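Local coordinates for protein dual specificity phosphatase 28 (Homo sapiens, PDB 5Y15) that dephosphorylates a synthetic phosphate ester in vitro but, although built as a dual-specificity phosphatase, has almost no detectable activity on phosphotyrosine and less on phosphothreonine, at residues V36-A44 / M153-A161; N71-P79 / Y123-V134. The protein carries 2 engineered substitutions. All blocks are in the same frame, centred on the assembly; numbering follows the deposited sequence.

Interaction 2 is the buried one: it brings the loop after strand 66-71 against the phosphate-binding loop and the start of helix 130-142, with a phosphate ion bound on the 123-134 side. Interaction 1 is only partly buried and lies at the sheet margin, where edge strand 40-44 and the chain before it pack on the end of helix 147-157. Its chemistry is mainly aliphatic, with one arginine gripping a backbone carbonyl, whereas interaction 2 combines a strand pairing, an aromatic contact and a dense set of N-H donors. They touch chiefly through Arg158, whose guanidinium also bonds the carbonyls of Asn126 and Gly127 in the phosphate loop.

Interaction 1: V36-A44 / M153-A161; sequences VPPPLVRVA and MVKSARPVA
Both terminal nitrogens of Arg158 converge on the carbonyl oxygen of Val36, NH2 to Val36 O at 2.8 Å and NH1 to the same oxygen at 3.0 Å. That oxygen lies close to the guanidinium plane, though both donors approach from one face of its peptide. The arginine leaves the backbone with CG anti to N (chi1 -180°) and bends at chi2 (91°), which carries its end across to the proline-rich chain. Beside it, CG1 of Val36 meets CG1 of Val160, the two side chains running in opposite directions. The methyl of Ala157 is pressed tightly against Val41, CB to CG1 at 3.5 Å, and also touches CG2 of Val43. The other branch of Val43, CG1, lies 3.9 Å from Val154 CG2, and Met153 CE packs on Ala44 CB. A water donates to both Val43 O and Met153 O, joining strand to helix. Through NE to Gly127 O and NH2 to Asn126 O, Arg158 also links the chain before strand 40-44 to the P-loop backbone. Strand 40-44, with a classic beta bulge at Val43 and Ala44 against strand 47-50, runs roughly antiparallel to 153-157 (axes at 153°); Val43 also touches Leu49, and Val154 packs on helix 130-142.

Interaction 2: N71-P79 / Y123-V134; sequences NVSRQQPGP and YSKNGRSRSAAV. Engineered in segment 123-134: Ser124 (natural residue Cys). With PO4 (phosphate ion), chain C.
Val72 and Tyr123 are joined by a backbone hydrogen bond, Val72 N to Tyr123 O at 3.0 Å, beside the parallel bridge between Asn71 and Tyr123. The other direct bond across the contact comes from the tyrosine hydroxyl, which donates to Pro77 O at 2.8 Å and so ties the ring's end to the loop. Asn71 places its CA over one face of that ring, a CH-pi contact of 4.1 Å to the centroid. Its amide is held by the loop and by strand 85-88: OD1 accepts from Ser73 OG, while ND2 donates to Gln76 O and to Glu86 of that strand. Ser73 OG accepts from Gln76 N, an ST motif.

Apolar contacts centre on Val72, whose CG2 meets Val134 CG2 tip to tip at 3.8 Å, while CG1 rests on Arg130 CB. Separately, the Gln76 amide packs obliquely on the Lys125 chain, NE2 nearest CG.

A second set of polar contacts, all from 123-134, surrounds the phosphate. Arg130 bends at chi3 (-58°), letting NE reach O3 at 3.0 Å and NH2 reach O4 at 3.1 Å; its backbone N also donates to O3. Val72 O sits over a face of the guanidinium without bonding it, and NH1 is anchored by Val91 O and a water shared with Arg74 N. Asn126 N donates to O4 at 2.7 Å.

This is the P-loop of the protein-tyrosine phosphatases, with engineered Ser124 replacing the cysteine inferred to form the phosphocysteine intermediate. Backbone N-H groups and Arg130 cradle the anion much as they would be expected to hold a substrate's phosphoryl group.

Interaction 1: V36-A44 / M153-A161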
ATOM      1  N   VAL A  36      20.443   2.044 -14.567  1.00 71.51           N
ATOM      2  CA  VAL A  36      20.593   3.209 -15.451  1.00 80.21           C
ATOM      3  C   VAL A  36      20.197   4.471 -14.688  1.00 78.71           C
ATOM      4  O   VAL A  36      19.105   4.515 -14.088  1.00 65.57           O
ATOM      5  CB  VAL A  36      19.740   3.032 -16.718  1.00 70.34           C
ATOM      6  CG1 VAL A  36      19.579   4.355 -17.466  1.00 68.64           C
ATOM      7  CG2 VAL A  36      20.351   1.968 -17.631  1.00 66.70           C
ATOM      8  N   PRO A  37      21.049   5.515 -14.655  1.00 81.24           N
ATOM      9  CA  PRO A  37      20.720   6.791 -14.006  1.00 78.58           C
ATOM     10  C   PRO A  37      19.624   7.508 -14.790  1.00 71.72           C
ATOM     11  O   PRO A  37      19.347   7.091 -15.915  1.00 69.54           O
ATOM     12  CB  PRO A  37      22.047   7.570 -14.057  1.00 71.78           C
ATOM     13  CG  PRO A  37      23.103   6.530 -14.319  1.00 80.03           C
ATOM     14  CD  PRO A  37      22.425   5.508 -15.178  1.00 76.88           C
ATOM     15  N   PRO A  38      19.003   8.556 -14.222  1.00 74.53           N
ATOM     16  CA  PRO A  38      19.148   9.119 -12.875  1.00 74.91           C
ATOM     17  C   PRO A  38      18.495   8.237 -11.824  1.00 68.06           C
ATOM     18  O   PRO A  38      17.761   7.316 -12.197  1.00 61.23           O
ATOM     19  CB  PRO A  38      18.421  10.472 -12.980  1.00 68.84           C
ATOM     20  CG  PRO A  38      18.339  10.758 -14.444  1.00 72.24           C
ATOM     21  CD  PRO A  38      18.157   9.413 -15.070  1.00 68.85           C
ATOM     22  N   PRO A  39      18.754   8.513 -10.533  1.00 78.31           N
ATOM     23  CA  PRO A  39      18.063   7.764  -9.473  1.00 68.42           C
ATOM     24  C   PRO A  39      16.550   7.767  -9.655  1.00 71.50           C
ATOM     25  O   PRO A  39      15.950   6.689  -9.745  1.00 66.44           O
ATOM     26  CB  PRO A  39      18.483   8.495  -8.187  1.00 70.81           C
ATOM     27  CG  PRO A  39      18.999   9.835  -8.641  1.00 79.52           C
ATOM     28  CD  PRO A  39      19.637   9.551  -9.972  1.00 83.81           C
ATOM     29  N   LEU A  40      15.922   8.945  -9.734  1.00 60.51           N
ATOM     30  CA  LEU A  40      14.473   9.008  -9.867  1.00 48.01           C
ATOM     31  C   LEU A  40      14.072  10.084 -10.874  1.00 58.41           C
ATOM     32  O   LEU A  40      14.795  11.052 -11.117  1.00 62.44           O
ATOM     33  CB  LEU A  40      13.792   9.244  -8.513  1.00 53.79           C
ATOM     34  CG  LEU A  40      14.050  10.503  -7.689  1.00 50.99           C
ATOM     35  CD1 LEU A  40      13.346  11.692  -8.284  1.00 56.43           C
ATOM     36  CD2 LEU A  40      13.549  10.273  -6.292  1.00 53.90           C
ATOM     37  N   VAL A  41      12.881   9.903 -11.434  1.00 56.82           N
ATOM     38  CA  VAL A  41      12.343  10.726 -12.508  1.00 48.39           C
ATOM     39  C   VAL A  41      10.916  11.137 -12.166  1.00 50.91           C
ATOM     40  O   VAL A  41      10.128  10.324 -11.664  1.00 43.34           O
ATOM     41  CB  VAL A  41      12.345   9.963 -13.843  1.00 38.06           C
ATOM     42  CG1 VAL A  41      11.709  10.818 -14.876  1.00 59.85           C
ATOM     43  CG2 VAL A  41      13.736   9.596 -14.249  1.00 49.24           C
ATOM     44  N   ARG A  42      10.584  12.399 -12.425  1.00 40.01           N
ATOM     45  CA  ARG A  42       9.190  12.838 -12.412  1.00 46.06           C
ATOM     46  C   ARG A  42       8.495  12.314 -13.664  1.00 41.10           C
ATOM     47  O   ARG A  42       8.940  12.592 -14.783  1.00 37.43           O
ATOM     48  CB  ARG A  42       9.128  14.365 -12.360  1.00 48.36           C
ATOM     49  CG  ARG A  42       7.807  14.976 -11.927  1.00 49.99           C
ATOM     50  CD  ARG A  42       7.823  16.474 -12.235  1.00 62.30           C
ATOM     51  NE  ARG A  42       6.680  17.224 -11.703  1.00 72.02           N
ATOM     52  CZ  ARG A  42       5.648  17.644 -12.435  1.00 67.31           C
ATOM     53  NH1 ARG A  42       5.600  17.370 -13.738  1.00 61.51           N
ATOM     54  NH2 ARG A  42       4.656  18.335 -11.868  1.00 57.78           N
ATOM     55  N   VAL A  43       7.455  11.496 -13.491  1.00 35.38           N
ATOM     56  CA  VAL A  43       6.670  11.039 -14.643  1.00 33.60           C
ATOM     57  C   VAL A  43       5.519  11.997 -14.928  1.00 41.25           C
ATOM     58  O   VAL A  43       5.148  12.223 -16.082  1.00 34.13           O
ATOM     59  CB  VAL A  43       6.132   9.619 -14.398  1.00 34.23           C
ATOM     60  CG1 VAL A  43       5.164   9.218 -15.501  1.00 25.98           C
ATOM     61  CG2 VAL A  43       7.275   8.611 -14.287  1.00 40.65           C
ATOM     62  N   ALA A  44       4.904  12.476 -13.859  1.00 34.35           N
ATOM     63  CA  ALA A  44       3.705  13.290 -13.900  1.00 33.78           C
ATOM     64  C   ALA A  44       3.556  13.901 -12.519  1.00 41.62           C
ATOM     65  O   ALA A  44       4.279  13.517 -11.588  1.00 36.04           O
ATOM     66  CB  ALA A  44       2.484  12.436 -14.278  1.00 39.48           C
ATOM     67  N   MET A 153       3.789   8.944 -21.563  1.00 35.46           N
ATOM     68  CA  MET A 153       4.329   9.757 -20.482  1.00 34.77           C
ATOM     69  C   MET A 153       5.438   9.025 -19.731  1.00 40.46           C
ATOM     70  O   MET A 153       6.490   9.609 -19.434  1.00 37.05           O
ATOM     71  CB  MET A 153       3.227  10.149 -19.510  1.00 30.54           C
ATOM     72  CG  MET A 153       2.246  11.159 -20.052  1.00 42.59           C
ATOM     73  SD  MET A 153       1.337  11.662 -18.608  1.00 50.82           S
ATOM     74  CE  MET A 153       2.559  12.734 -17.863  1.00 46.49           C
ATOM     75  N   VAL A 154       5.237   7.745 -19.419  1.00 34.12           N
ATOM     76  CA  VAL A 154       6.272   7.040 -18.662  1.00 29.68           C
ATOM     77  C   VAL A 154       7.567   6.990 -19.469  1.00 34.73           C
ATOM     78  O   VAL A 154       8.644   7.336 -18.969  1.00 31.36           O
ATOM     79  CB  VAL A 154       5.786   5.638 -18.250  1.00 30.33           C
ATOM     80  CG1 VAL A 154       6.951   4.809 -17.628  1.00 34.37           C
ATOM     81  CG2 VAL A 154       4.635   5.746 -17.246  1.00 27.78           C
ATOM     82  N   LYS A 155       7.475   6.583 -20.738  1.00 33.30           N
ATOM     83  CA  LYS A 155       8.657   6.484 -21.597  1.00 37.94           C
ATOM     84  C   LYS A 155       9.337   7.838 -21.812  1.00 43.64           C
ATOM     85  O   LYS A 155      10.569   7.900 -21.910  1.00 42.34           O
ATOM     86  CB  LYS A 155       8.277   5.853 -22.942  1.00 33.74           C
ATOM     87  CG  LYS A 155       9.480   5.530 -23.830  1.00 44.82           C
ATOM     88  CD  LYS A 155       9.641   4.033 -24.028  1.00 37.90           C
ATOM     89  CE  LYS A 155      10.832   3.712 -24.923  1.00 54.27           C
ATOM     90  NZ  LYS A 155      11.707   2.647 -24.305  1.00 46.00           N
ATOM     91  N   SER A 156       8.566   8.927 -21.889  1.00 41.63           N
ATOM     92  CA  SER A 156       9.190  10.237 -22.031  1.00 45.53           C
ATOM     93  C   SER A 156       9.926  10.622 -20.759  1.00 44.96           C
ATOM     94  O   SER A 156      10.987  11.259 -20.817  1.00 39.60           O
ATOM     95  CB  SER A 156       8.139  11.312 -22.370  1.00 50.70           C
ATOM     96  OG  SER A 156       7.640  11.197 -23.701  1.00 52.56           O
ATOM     97  N   ALA A 157       9.406  10.218 -19.606  1.00 35.33           N
ATOM     98  CA  ALA A 157      10.110  10.536 -18.375  1.00 41.80           C
ATOM     99  C   ALA A 157      11.298   9.611 -18.155  1.00 41.29           C
ATOM    100  O   ALA A 157      12.314  10.047 -17.609  1.00 38.01           O
ATOM    101  CB  ALA A 157       9.148  10.465 -17.185  1.00 43.59           C
ATOM    102  N   ARG A 158      11.200   8.358 -18.598  1.00 42.02           N
ATOM    103  CA  ARG A 158      12.243   7.346 -18.412  1.00 41.02           C
ATOM    104  C   ARG A 158      12.450   6.632 -19.742  1.00 42.89           C
ATOM    105  O   ARG A 158      11.667   5.730 -20.092  1.00 36.48           O
ATOM    106  CB  ARG A 158      11.857   6.363 -17.314  1.00 41.39           C
ATOM    107  CG  ARG A 158      12.873   5.279 -17.035  1.00 40.38           C
ATOM    108  CD  ARG A 158      13.846   5.718 -15.937  1.00 43.59           C
ATOM    109  NE  ARG A 158      14.628   4.591 -15.422  1.00 44.50           N
ATOM    110  CZ  ARG A 158      15.863   4.679 -14.931  1.00 48.48           C
ATOM    111  NH1 ARG A 158      16.500   5.844 -14.884  1.00 41.55           N
ATOM    112  NH2 ARG A 158      16.458   3.590 -14.483  1.00 40.88           N
ATOM    113  N   PRO A 159      13.447   7.042 -20.535  1.00 47.33           N
ATOM    114  CA  PRO A 159      13.598   6.454 -21.880  1.00 42.56           C
ATOM    115  C   PRO A 159      13.805   4.959 -21.884  1.00 45.45           C
ATOM    116  O   PRO A 159      13.390   4.293 -22.840  1.00 50.89           O
ATOM    117  CB  PRO A 159      14.810   7.201 -22.454  1.00 44.00           C
ATOM    118  CG  PRO A 159      14.778   8.515 -21.725  1.00 55.77           C
ATOM    119  CD  PRO A 159      14.307   8.219 -20.338  1.00 43.36           C
ATOM    120  N   VAL A 160      14.462   4.400 -20.866  1.00 46.92           N
ATOM    121  CA  VAL A 160      14.668   2.962 -20.852  1.00 36.53           C
ATOM    122  C   VAL A 160      13.395   2.188 -20.541  1.00 39.65           C
ATOM    123  O   VAL A 160      13.377   0.958 -20.711  1.00 44.90           O
ATOM    124  CB  VAL A 160      15.794   2.589 -19.865  1.00 52.85           C
ATOM    125  CG1 VAL A 160      17.009   3.475 -20.121  1.00 60.32           C
ATOM    126  CG2 VAL A 160      15.321   2.695 -18.422  1.00 34.94           C
ATOM    127  N   ALA A 161      12.342   2.870 -20.077  1.00 41.89           N
ATOM    128  CA  ALA A 161      11.117   2.197 -19.652  1.00 37.73           C
ATOM    129  C   ALA A 161      10.671   1.161 -20.664  1.00 39.24           C
ATOM    130  O   ALA A 161      10.581   1.439 -21.863  1.00 33.80           O
ATOM    131  CB  ALA A 161       9.999   3.199 -19.409  1.00 31.41           C
TER
HETATM  132  O   HOH W   1       6.437  12.367 -18.316  1.00 35.67           O

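Interaction 2: N71-P79 / Y123-V134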
ATOM      1  N   ASN A  71       7.274  -0.379  -3.815  1.00 29.83           N
ATOM      2  CA  ASN A  71       8.420  -1.248  -4.090  1.00 26.61           C
ATOM      3  C   ASN A  71       7.859  -2.412  -4.885  1.00 28.71           C
ATOM      4  O   ASN A  71       7.224  -3.299  -4.321  1.00 39.26           O
ATOM      5  CB  ASN A  71       9.045  -1.681  -2.763  1.00 34.93           C
ATOM      6  CG  ASN A  71      10.300  -2.572  -2.907  1.00 36.61           C
ATOM      7  OD1 ASN A  71      10.631  -3.094  -3.975  1.00 36.73           O
ATOM      8  ND2 ASN A  71      10.979  -2.765  -1.789  1.00 38.05           N
ATOM      9  N   VAL A  72       8.041  -2.393  -6.202  1.00 26.35           N
ATOM     10  CA  VAL A  72       7.488  -3.454  -7.065  1.00 24.94           C
ATOM     11  C   VAL A  72       8.582  -4.498  -7.232  1.00 37.68           C
ATOM     12  O   VAL A  72       9.297  -4.565  -8.242  1.00 27.67           O
ATOM     13  CB  VAL A  72       6.990  -2.899  -8.404  1.00 28.13           C
ATOM     14  CG1 VAL A  72       6.019  -3.894  -9.061  1.00 24.78           C
ATOM     15  CG2 VAL A  72       6.342  -1.505  -8.215  1.00 22.75           C
ATOM     16  N   SER A  73       8.691  -5.390  -6.245  1.00 32.57           N
ATOM     17  CA  SER A  73       9.670  -6.469  -6.311  1.00 31.80           C
ATOM     18  C   SER A  73       9.461  -7.404  -5.140  1.00 31.37           C
ATOM     19  O   SER A  73       8.837  -7.050  -4.141  1.00 35.37           O
ATOM     20  CB  SER A  73      11.106  -5.954  -6.258  1.00 25.48           C
ATOM     21  OG  SER A  73      11.382  -5.594  -4.925  1.00 25.31           O
ATOM     22  N   ARG A  74      10.091  -8.570  -5.230  1.00 34.73           N
ATOM     23  CA  ARG A  74      10.032  -9.504  -4.123  1.00 38.54           C
ATOM     24  C   ARG A  74      11.216  -9.355  -3.200  1.00 36.18           C
ATOM     25  O   ARG A  74      11.072  -9.598  -1.999  1.00 39.56           O
ATOM     26  CB  ARG A  74       9.985 -10.938  -4.646  1.00 37.15           C
ATOM     27  CG  ARG A  74       8.751 -11.238  -5.458  1.00 31.73           C
ATOM     28  CD  ARG A  74       8.745 -12.695  -5.837  1.00 43.16           C
ATOM     29  NE  ARG A  74       7.605 -13.065  -6.665  1.00 35.71           N
ATOM     30  CZ  ARG A  74       6.534 -13.693  -6.197  1.00 45.15           C
ATOM     31  NH1 ARG A  74       6.464 -13.989  -4.904  1.00 53.91           N
ATOM     32  NH2 ARG A  74       5.533 -14.015  -7.007  1.00 39.12           N
ATOM     33  N   GLN A  75      12.341  -8.831  -3.698  1.00 41.74           N
ATOM     34  CA  GLN A  75      13.580  -8.888  -2.942  1.00 41.55           C
ATOM     35  C   GLN A  75      14.297  -7.561  -2.856  1.00 46.43           C
ATOM     36  O   GLN A  75      15.359  -7.521  -2.234  1.00 36.37           O
ATOM     37  CB  GLN A  75      14.578  -9.867  -3.599  1.00 45.66           C
ATOM     38  CG  GLN A  75      14.100 -11.277  -3.868  1.00 38.88           C
ATOM     39  CD  GLN A  75      13.591 -11.975  -2.640  1.00 53.31           C
ATOM     40  OE1 GLN A  75      13.916 -11.591  -1.513  1.00 51.30           O
ATOM     41  NE2 GLN A  75      12.797 -13.023  -2.845  1.00 47.26           N
ATOM     42  N   GLN A  76      13.678  -6.424  -3.340  1.00 29.87           N
ATOM     43  CA  GLN A  76      14.470  -5.214  -3.209  1.00 33.92           C
ATOM     44  C   GLN A  76      14.143  -4.546  -1.886  1.00 34.64           C
ATOM     45  O   GLN A  76      13.017  -4.659  -1.395  1.00 39.99           O
ATOM     46  CB  GLN A  76      14.210  -4.227  -4.363  1.00 35.65           C
ATOM     47  CG  GLN A  76      14.596  -4.747  -5.751  1.00 33.53           C
ATOM     48  CD  GLN A  76      16.106  -4.859  -5.944  1.00 40.13           C
ATOM     49  OE1 GLN A  76      16.863  -3.942  -5.602  1.00 36.30           O
ATOM     50  NE2 GLN A  76      16.551  -5.993  -6.487  1.00 34.61           N
ATOM     51  N   PRO A  77      15.141  -3.952  -1.246  1.00 41.92           N
ATOM     52  CA  PRO A  77      14.921  -3.367   0.076  1.00 50.46           C
ATOM     53  C   PRO A  77      14.065  -2.110  -0.015  1.00 51.64           C
ATOM     54  O   PRO A  77      14.223  -1.285  -0.918  1.00 43.99           O
ATOM     55  CB  PRO A  77      16.345  -3.061   0.562  1.00 49.18           C
ATOM     56  CG  PRO A  77      17.120  -2.877  -0.715  1.00 53.20           C
ATOM     57  CD  PRO A  77      16.564  -3.923  -1.630  1.00 38.45           C
ATOM     58  N   GLY A  78      13.198  -1.944   0.980  1.00 59.46           N
ATOM     59  CA  GLY A  78      12.300  -0.822   1.058  1.00 61.89           C
ATOM     60  C   GLY A  78      13.030   0.488   1.228  1.00 63.17           C
ATOM     61  O   GLY A  78      14.250   0.526   1.424  1.00 68.50           O
ATOM     62  N   PRO A  79      12.302   1.594   1.142  1.00 69.12           N
ATOM     63  CA  PRO A  79      12.967   2.891   1.269  1.00 74.33           C
ATOM     64  C   PRO A  79      13.624   2.996   2.627  1.00 75.71           C
ATOM     65  O   PRO A  79      12.968   2.950   3.673  1.00 77.24           O
ATOM     66  CB  PRO A  79      11.820   3.895   1.095  1.00 68.54           C
ATOM     67  CG  PRO A  79      10.627   3.161   1.623  1.00 68.61           C
ATOM     68  CD  PRO A  79      10.834   1.737   1.127  1.00 66.75           C
ATOM     69  N   TYR A 123       9.156   2.214  -7.636  1.00 39.74           N
ATOM     70  CA  TYR A 123      10.493   1.816  -8.042  1.00 37.83           C
ATOM     71  C   TYR A 123      10.625   0.308  -8.152  1.00 37.13           C
ATOM     72  O   TYR A 123       9.929  -0.458  -7.484  1.00 31.11           O
ATOM     73  CB  TYR A 123      11.549   2.376  -7.101  1.00 43.59           C
ATOM     74  CG  TYR A 123      11.637   1.733  -5.742  1.00 48.14           C
ATOM     75  CD1 TYR A 123      10.823   2.157  -4.705  1.00 44.64           C
ATOM     76  CD2 TYR A 123      12.579   0.740  -5.482  1.00 41.28           C
ATOM     77  CE1 TYR A 123      10.909   1.583  -3.452  1.00 41.80           C
ATOM     78  CE2 TYR A 123      12.683   0.166  -4.234  1.00 53.06           C
ATOM     79  CZ  TYR A 123      11.843   0.594  -3.217  1.00 54.29           C
ATOM     80  OH  TYR A 123      11.937   0.029  -1.958  1.00 51.24           O
ATOM     81  N   SER A 124      11.538  -0.098  -9.021  1.00 37.02           N
ATOM     82  CA  SER A 124      11.902  -1.488  -9.199  1.00 38.07           C
ATOM     83  C   SER A 124      13.416  -1.508  -9.299  1.00 37.22           C
ATOM     84  O   SER A 124      14.069  -0.462  -9.208  1.00 39.62           O
ATOM     85  CB  SER A 124      11.221  -2.111 -10.427  1.00 30.43           C
ATOM     86  OG  SER A 124      11.611  -1.446 -11.619  1.00 33.73           O
ATOM     87  N   LYS A 125      13.995  -2.698  -9.403  1.00 41.63           N
ATOM     88  CA  LYS A 125      15.454  -2.780  -9.415  1.00 45.78           C
ATOM     89  C   LYS A 125      16.045  -1.911 -10.521  1.00 41.12           C
ATOM     90  O   LYS A 125      16.763  -0.939 -10.256  1.00 33.71           O
ATOM     91  CB  LYS A 125      15.898  -4.230  -9.561  1.00 36.24           C
ATOM     92  CG  LYS A 125      17.403  -4.442  -9.414  1.00 35.26           C
ATOM     93  CD  LYS A 125      17.713  -5.886  -9.771  1.00 41.72           C
ATOM     94  CE  LYS A 125      19.121  -6.042 -10.290  1.00 41.42           C
ATOM     95  NZ  LYS A 125      19.300  -7.445 -10.712  1.00 60.75           N
ATOM     96  N   ASN A 126      15.712  -2.235 -11.769  1.00 35.38           N
ATOM     97  CA  ASN A 126      16.249  -1.526 -12.925  1.00 39.79           C
ATOM     98  C   ASN A 126      15.495  -0.233 -13.249  1.00 43.87           C
ATOM     99  O   ASN A 126      15.993   0.575 -14.042  1.00 46.79           O
ATOM    100  CB  ASN A 126      16.289  -2.473 -14.127  1.00 39.04           C
ATOM    101  CG  ASN A 126      17.195  -3.697 -13.874  1.00 50.78           C
ATOM    102  OD1 ASN A 126      18.232  -3.569 -13.235  1.00 45.77           O
ATOM    103  ND2 ASN A 126      16.806  -4.867 -14.377  1.00 42.18           N
ATOM    104  N   GLY A 127      14.298  -0.033 -12.706  1.00 44.79           N
ATOM    105  CA  GLY A 127      13.519   1.158 -13.053  1.00 36.25           C
ATOM    106  C   GLY A 127      13.116   1.166 -14.509  1.00 32.72           C
ATOM    107  O   GLY A 127      13.111   2.222 -15.156  1.00 41.30           O
ATOM    108  N   ARG A 128      12.754   0.001 -15.031  1.00 30.43           N
ATOM    109  CA  ARG A 128      12.465  -0.184 -16.443  1.00 35.67           C
ATOM    110  C   ARG A 128      11.209  -1.003 -16.725  1.00 34.70           C
ATOM    111  O   ARG A 128      10.482  -0.667 -17.664  1.00 34.93           O
ATOM    112  CB  ARG A 128      13.682  -0.836 -17.113  1.00 41.28           C
ATOM    113  CG  ARG A 128      13.421  -1.577 -18.399  1.00 43.44           C
ATOM    114  CD  ARG A 128      14.726  -2.176 -18.923  1.00 52.79           C
ATOM    115  NE  ARG A 128      14.993  -3.529 -18.448  1.00 56.55           N
ATOM    116  CZ  ARG A 128      16.072  -3.884 -17.752  1.00 71.12           C
ATOM    117  NH1 ARG A 128      17.000  -2.976 -17.460  1.00 64.67           N
ATOM    118  NH2 ARG A 128      16.236  -5.150 -17.366  1.00 57.30           N
ATOM    119  N   SER A 129      10.881  -2.008 -15.919  1.00 34.47           N
ATOM    120  CA  SER A 129       9.749  -2.878 -16.214  1.00 31.19           C
ATOM    121  C   SER A 129       8.644  -2.782 -15.163  1.00 37.45           C
ATOM    122  O   SER A 129       7.581  -2.206 -15.411  1.00 37.74           O
ATOM    123  CB  SER A 129      10.241  -4.319 -16.350  1.00 34.16           C
ATOM    124  OG  SER A 129       9.216  -5.177 -16.812  1.00 40.31           O
ATOM    125  N   ARG A 130       8.869  -3.379 -13.993  1.00 37.48           N
ATOM    126  CA  ARG A 130       7.831  -3.435 -12.968  1.00 33.08           C
ATOM    127  C   ARG A 130       7.311  -2.049 -12.596  1.00 29.61           C
ATOM    128  O   ARG A 130       6.093  -1.825 -12.531  1.00 28.88           O
ATOM    129  CB  ARG A 130       8.361  -4.175 -11.737  1.00 25.59           C
ATOM    130  CG  ARG A 130       8.373  -5.690 -11.959  1.00 35.57           C
ATOM    131  CD  ARG A 130       9.160  -6.440 -10.872  1.00 32.68           C
ATOM    132  NE  ARG A 130      10.541  -5.983 -10.798  1.00 34.06           N
ATOM    133  CZ  ARG A 130      11.478  -6.516 -10.015  1.00 41.80           C
ATOM    134  NH1 ARG A 130      11.200  -7.549  -9.209  1.00 27.53           N
ATOM    135  NH2 ARG A 130      12.696  -6.001 -10.040  1.00 31.13           N
ATOM    136  N   SER A 131       8.224  -1.126 -12.277  1.00 25.17           N
ATOM    137  CA  SER A 131       7.827   0.199 -11.850  1.00 31.12           C
ATOM    138  C   SER A 131       7.217   0.993 -13.000  1.00 34.02           C
ATOM    139  O   SER A 131       6.311   1.801 -12.779  1.00 29.92           O
ATOM    140  CB  SER A 131       9.028   0.922 -11.268  1.00 30.78           C
ATOM    141  OG  SER A 131      10.045   0.989 -12.257  1.00 34.42           O
ATOM    142  N   ALA A 132       7.661   0.735 -14.230  1.00 29.63           N
ATOM    143  CA  ALA A 132       7.082   1.429 -15.368  1.00 37.38           C
ATOM    144  C   ALA A 132       5.665   0.951 -15.609  1.00 41.87           C
ATOM    145  O   ALA A 132       4.782   1.752 -15.957  1.00 35.91           O
ATOM    146  CB  ALA A 132       7.938   1.216 -16.617  1.00 25.91           C
ATOM    147  N   ALA A 133       5.437  -0.354 -15.431  1.00 29.07           N
ATOM    148  CA  ALA A 133       4.097  -0.905 -15.589  1.00 33.66           C
ATOM    149  C   ALA A 133       3.149  -0.334 -14.546  1.00 26.18           C
ATOM    150  O   ALA A 133       2.023   0.048 -14.874  1.00 32.28           O
ATOM    151  CB  ALA A 133       4.133  -2.429 -15.495  1.00 37.47           C
ATOM    152  N   VAL A 134       3.591  -0.249 -13.286  1.00 31.45           N
ATOM    153  CA  VAL A 134       2.710   0.296 -12.246  1.00 26.42           C
ATOM    154  C   VAL A 134       2.422   1.779 -12.496  1.00 32.34           C
ATOM    155  O   VAL A 134       1.284   2.243 -12.332  1.00 28.22           O
ATOM    156  CB  VAL A 134       3.313   0.061 -10.849  1.00 33.68           C
ATOM    157  CG1 VAL A 134       2.521   0.824  -9.800  1.00 24.13           C
ATOM    158  CG2 VAL A 134       3.326  -1.438 -10.511  1.00 26.26           C
TER
HETATM  159  P   PO4 C 201      12.733  -3.844 -13.372  1.00 39.09           P
HETATM  160  O1  PO4 C 201      12.481  -2.350 -13.528  1.00 34.27           O
HETATM  161  O2  PO4 C 201      13.363  -4.416 -14.626  1.00 31.60           O
HETATM  162  O3  PO4 C 201      11.405  -4.523 -13.215  1.00 34.24           O
HETATM  163  O4  PO4 C 201      13.651  -3.953 -12.165  1.00 34.49           O
HETATM  164  O   HOH W   2      12.721  -9.070  -6.934  1.00 16.92           O